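Local atomic coordinates of putative dehydratase (Mesorhizobium loti, PDB entry 2POZ), a protein that is of unproven function but probably acts as a lyase, a putative dehydratase of the mandelate racemase and muconate lactonizing enzyme family within the enolase superfamily. Residues A135-P138 against D139-A142; S312-E315 against T316-Q320. All coordinates share one frame; numbering follows the deposited sequence.

Contact 1 (A135-P138 against D139-A142); sequences ADTP and DEFA
Glu140 stretches back toward the loop before its helix, where OE1 accepts the backbone N-H groups of Asp136 and Thr137. Asp136 N reaches Glu140 OE1 at 2.9 Å on the anti side of the carboxylate, whereas Thr137 N, 3.0 Å from Glu140 OE1, comes from above the carboxylate plane, with the straighter bond of the two (161°). In return the hydroxyl of Thr137 takes the N-H of Glu140, with OG1 3.1 Å from Glu140 N. Thr137 can do this because OG1 lies between its backbone N and carbonyl carbon (chi1 68°), turned toward the first turn. The reciprocal pair is a capping box, with Thr137 as N-cap of helix 138-144 and Pro138 following it. Deeper in the turn, Thr137 O accepts from Phe141 N at 3.2 Å, and Ala142 N donates to Pro138 O at 3.0 Å, so the regular helical pattern is already running. The ring of Phe141 is applied to the incoming loop: Ala135 CB sits over one face, 3.6 Å from the centroid, in a CH-pi contact, while Asp136 O and Thr137 O lie at the ring edge. The carboxylate of Asp136 turns elsewhere, to a salt bridge with Arg188 on helix 179-196.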
loop_
_atom_site.group_PDB
_atom_site.type_symbol
_atom_site.label_atom_id
_atom_site.label_comp_id
_atom_site.label_asym_id
_atom_site.label_seq_id
_atom_site.Cartn_x
_atom_site.Cartn_y
_atom_site.Cartn_z
ATOM N N ALA A 135 -18.011 -35.200 23.241
ATOM C CA ALA A 135 -17.043 -35.922 22.424
ATOM C C ALA A 135 -15.602 -35.524 22.718
ATOM O O ALA A 135 -15.259 -34.345 22.699
ATOM C CB ALA A 135 -17.355 -35.711 20.944
ATOM N N ASP A 136 -14.762 -36.518 22.999
ATOM C CA ASP A 136 -13.351 -36.267 23.279
ATOM C C ASP A 136 -12.466 -37.068 22.326
ATOM O O ASP A 136 -11.661 -36.502 21.589
ATOM C CB ASP A 136 -13.020 -36.618 24.735
ATOM C CG ASP A 136 -11.559 -36.329 25.098
ATOM O OD1 ASP A 136 -10.874 -35.594 24.354
ATOM O OD2 ASP A 136 -11.092 -36.837 26.141
ATOM N N THR A 137 -12.612 -38.387 22.334
ATOM C CA THR A 137 -11.804 -39.221 21.450
ATOM C C THR A 137 -12.334 -39.129 20.022
ATOM O O THR A 137 -13.476 -38.726 19.793
ATOM C CB THR A 137 -11.854 -40.700 21.863
ATOM O OG1 THR A 137 -13.173 -41.207 21.626
ATOM C CG2 THR A 137 -11.496 -40.863 23.344
ATOM N N PRO A 138 -11.501 -39.487 19.038
ATOM C CA PRO A 138 -11.973 -39.425 17.654
ATOM C C PRO A 138 -13.219 -40.294 17.483
ATOM O O PRO A 138 -14.181 -39.893 16.831
ATOM C CB PRO A 138 -10.786 -39.964 16.866
ATOM C CG PRO A 138 -9.615 -39.446 17.669
ATOM C CD PRO A 138 -10.053 -39.750 19.091
ATOM N N ASP A 139 -13.212 -41.479 18.091
ATOM C CA ASP A 139 -14.357 -42.364 17.951
ATOM C C ASP A 139 -15.651 -41.791 18.518
ATOM O O ASP A 139 -16.731 -42.058 17.989
ATOM C CB ASP A 139 -14.094 -43.717 18.591
ATOM C CG ASP A 139 -15.121 -44.743 18.176
ATOM O OD1 ASP A 139 -15.125 -45.128 16.985
ATOM O OD2 ASP A 139 -15.939 -45.147 19.025
ATOM N N GLU A 140 -15.556 -41.021 19.595
ATOM C CA GLU A 140 -16.756 -40.428 20.170
ATOM C C GLU A 140 -17.302 -39.375 19.202
ATOM O O GLU A 140 -18.511 -39.150 19.131
ATOM C CB GLU A 140 -16.449 -39.816 21.544
ATOM C CG GLU A 140 -15.973 -40.876 22.542
ATOM C CD GLU A 140 -15.594 -40.313 23.899
ATOM O OE1 GLU A 140 -15.018 -39.204 23.958
ATOM O OE2 GLU A 140 -15.854 -40.998 24.912
ATOM N N PHE A 141 -16.413 -38.732 18.453
ATOM C CA PHE A 141 -16.858 -37.752 17.474
ATOM C C PHE A 141 -17.582 -38.523 16.378
ATOM O O PHE A 141 -18.606 -38.071 15.876
ATOM C CB PHE A 141 -15.666 -36.973 16.905
ATOM C CG PHE A 141 -15.399 -35.681 17.625
ATOM C CD1 PHE A 141 -16.018 -34.503 17.216
ATOM C CD2 PHE A 141 -14.571 -35.652 18.745
ATOM C CE1 PHE A 141 -15.818 -33.312 17.912
ATOM C CE2 PHE A 141 -14.363 -34.472 19.450
ATOM C CZ PHE A 141 -14.984 -33.298 19.036
ATOM N N ALA A 142 -17.066 -39.701 16.032
ATOM C CA ALA A 142 -17.685 -40.533 14.999
ATOM C C ALA A 142 -19.101 -40.955 15.397
ATOM O O ALA A 142 -20.022 -40.920 14.573
ATOM C CB ALA A 142 -16.826 -41.767 14.725
#

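Contact 2 (S312-E315 against T316-Q320)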
loop_
_atom_site.group_PDB
_atom_site.type_symbol
_atom_site.label_atom_id
_atom_site.label_comp_id
_atom_site.label_asym_id
_atom_site.label_seq_id
_atom_site.Cartn_x
_atom_site.Cartn_y
_atom_site.Cartn_z
ATOM N N SER A 312 -35.764 -20.213 21.531
ATOM C CA SER A 312 -36.576 -20.252 20.316
ATOM C C SER A 312 -36.858 -18.840 19.791
ATOM O O SER A 312 -37.098 -18.649 18.596
ATOM C CB SER A 312 -37.913 -20.943 20.594
ATOM O OG SER A 312 -37.736 -22.288 20.986
ATOM N N LEU A 313 -36.856 -17.854 20.683
ATOM C CA LEU A 313 -37.126 -16.479 20.268
ATOM C C LEU A 313 -36.084 -15.958 19.277
ATOM O O LEU A 313 -36.425 -15.585 18.156
ATOM C CB LEU A 313 -37.199 -15.541 21.483
ATOM C CG LEU A 313 -37.412 -14.045 21.169
ATOM C CD1 LEU A 313 -38.651 -13.866 20.298
ATOM C CD2 LEU A 313 -37.554 -13.251 22.463
ATOM N N ILE A 314 -34.814 -15.934 19.665
ATOM C CA ILE A 314 -33.798 -15.426 18.744
ATOM C C ILE A 314 -33.701 -16.251 17.461
ATOM O O ILE A 314 -33.357 -15.722 16.410
ATOM C CB ILE A 314 -32.402 -15.322 19.406
ATOM C CG1 ILE A 314 -31.476 -14.509 18.493
ATOM C CG2 ILE A 314 -31.817 -16.699 19.650
ATOM C CD1 ILE A 314 -30.331 -13.829 19.230
ATOM N N GLU A 315 -34.022 -17.537 17.537
ATOM C CA GLU A 315 -33.983 -18.378 16.341
ATOM C C GLU A 315 -35.088 -17.935 15.380
ATOM O O GLU A 315 -34.874 -17.814 14.174
ATOM C CB GLU A 315 -34.195 -19.856 16.695
ATOM C CG GLU A 315 -33.083 -20.478 17.515
ATOM C CD GLU A 315 -33.348 -21.940 17.840
ATOM O OE1 GLU A 315 -33.658 -22.705 16.896
ATOM O OE2 GLU A 315 -33.243 -22.321 19.030
ATOM N N THR A 316 -36.276 -17.691 15.923
ATOM C CA THR A 316 -37.403 -17.266 15.105
ATOM C C THR A 316 -37.153 -15.877 14.526
ATOM O O THR A 316 -37.462 -15.614 13.364
ATOM C CB THR A 316 -38.703 -17.265 15.927
ATOM O OG1 THR A 316 -38.947 -18.589 16.407
ATOM C CG2 THR A 316 -39.884 -16.812 15.078
ATOM N N ALA A 317 -36.587 -14.991 15.339
ATOM C CA ALA A 317 -36.279 -13.637 14.887
ATOM C C ALA A 317 -35.273 -13.691 13.737
ATOM O O ALA A 317 -35.360 -12.923 12.777
ATOM C CB ALA A 317 -35.712 -12.824 16.038
ATOM N N THR A 318 -34.313 -14.602 13.839
ATOM C CA THR A 318 -33.296 -14.755 12.808
ATOM C C THR A 318 -33.936 -15.168 11.484
ATOM O O THR A 318 -33.458 -14.782 10.416
ATOM C CB THR A 318 -32.235 -15.790 13.232
ATOM O OG1 THR A 318 -31.517 -15.287 14.369
ATOM C CG2 THR A 318 -31.250 -16.062 12.093
ATOM N N LEU A 319 -35.020 -15.942 11.548
ATOM C CA LEU A 319 -35.709 -16.367 10.326
ATOM C C LEU A 319 -36.287 -15.155 9.595
ATOM O O LEU A 319 -36.405 -15.159 8.372
ATOM C CB LEU A 319 -36.834 -17.364 10.639
ATOM C CG LEU A 319 -36.422 -18.712 11.234
ATOM C CD1 LEU A 319 -37.661 -19.587 11.399
ATOM C CD2 LEU A 319 -35.398 -19.392 10.337
ATOM N N GLN A 320 -36.644 -14.118 10.345
ATOM C CA GLN A 320 -37.178 -12.901 9.730
ATOM C C GLN A 320 -36.147 -12.345 8.751
ATOM O O GLN A 320 -36.487 -11.892 7.661
ATOM C CB GLN A 320 -37.479 -11.842 10.793
ATOM C CG GLN A 320 -38.691 -12.141 11.672
ATOM C CD GLN A 320 -39.978 -12.250 10.873
ATOM O OE1 GLN A 320 -40.241 -11.431 9.995
ATOM N NE2 GLN A 320 -40.795 -13.252 11.188
#
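Thr316 turns its hydroxyl back along the helix onto the carbonyl of Ser312, one turn earlier. In Thr316 the first torsion (chi1 -60°) sets OG1 beside the backbone N and opposite the carbonyl carbon, the orientation from which a helical threonine can reach the i-4 carbonyl. Ser312 O thus accepts twice: Thr316 OG1 is 2.9 Å from it and Thr316 N 3.0 Å, the two donors arriving from opposite faces of the carbonyl plane. With an alanine here, Ser312 O would probably lose its second donor, and a small gap would probably open beside Leu347 and Pro351, which the threonine side chain touches. Helix 312-324 links strand 303-304 to strand 331-333, consistent with the modified TIM barrel of the enolase superfamily. On another side of the helix, Thr318 N donates to Ile314 O at 3.0 Å. Thr318 OG1 also leans toward Ile314 O, although its position is less certain, and the oblique crossing of the Thr318 and Ile314 side chains rests on that same doubtful atom. Between the two threonines Ala317 presents just a methyl, its CB 3.6 Å from Leu313 O, while Ala317 N donates to that same carbonyl. Leu319 lays its CG 3.4 Å from Glu315 O, the carbonyl that also receives Leu319 N at 3.2 Å. The side chains of the opening turn fan outward: Leu313 packs on Ala34 and Glu36 of strand 33-37, Glu315 extends against His333 of strand 331-333, and Ser312 OG is hydrogen-bonded to Glu345.

From the N terminus, the chain first lays down three of the strands of the sheet containing strand 33-37, then passes through strand 123-128 and the loop that contact 1 closes onto the start of helix 138-144. It next runs through the parallel strands from 155-158 to 303-304 and their intervening helices before contact 2 forms within helix 312-324. The two are in series, neither nested nor crossed, with centres about 31 Å apart and nearest atoms about 20 Å apart. Contact 1 lies toward the periphery, where its residues meet helix 179-196; contact 2 is buried nearer the chain centre, tying its helix to strand 33-37 on one hand and strand 331-333 on the other.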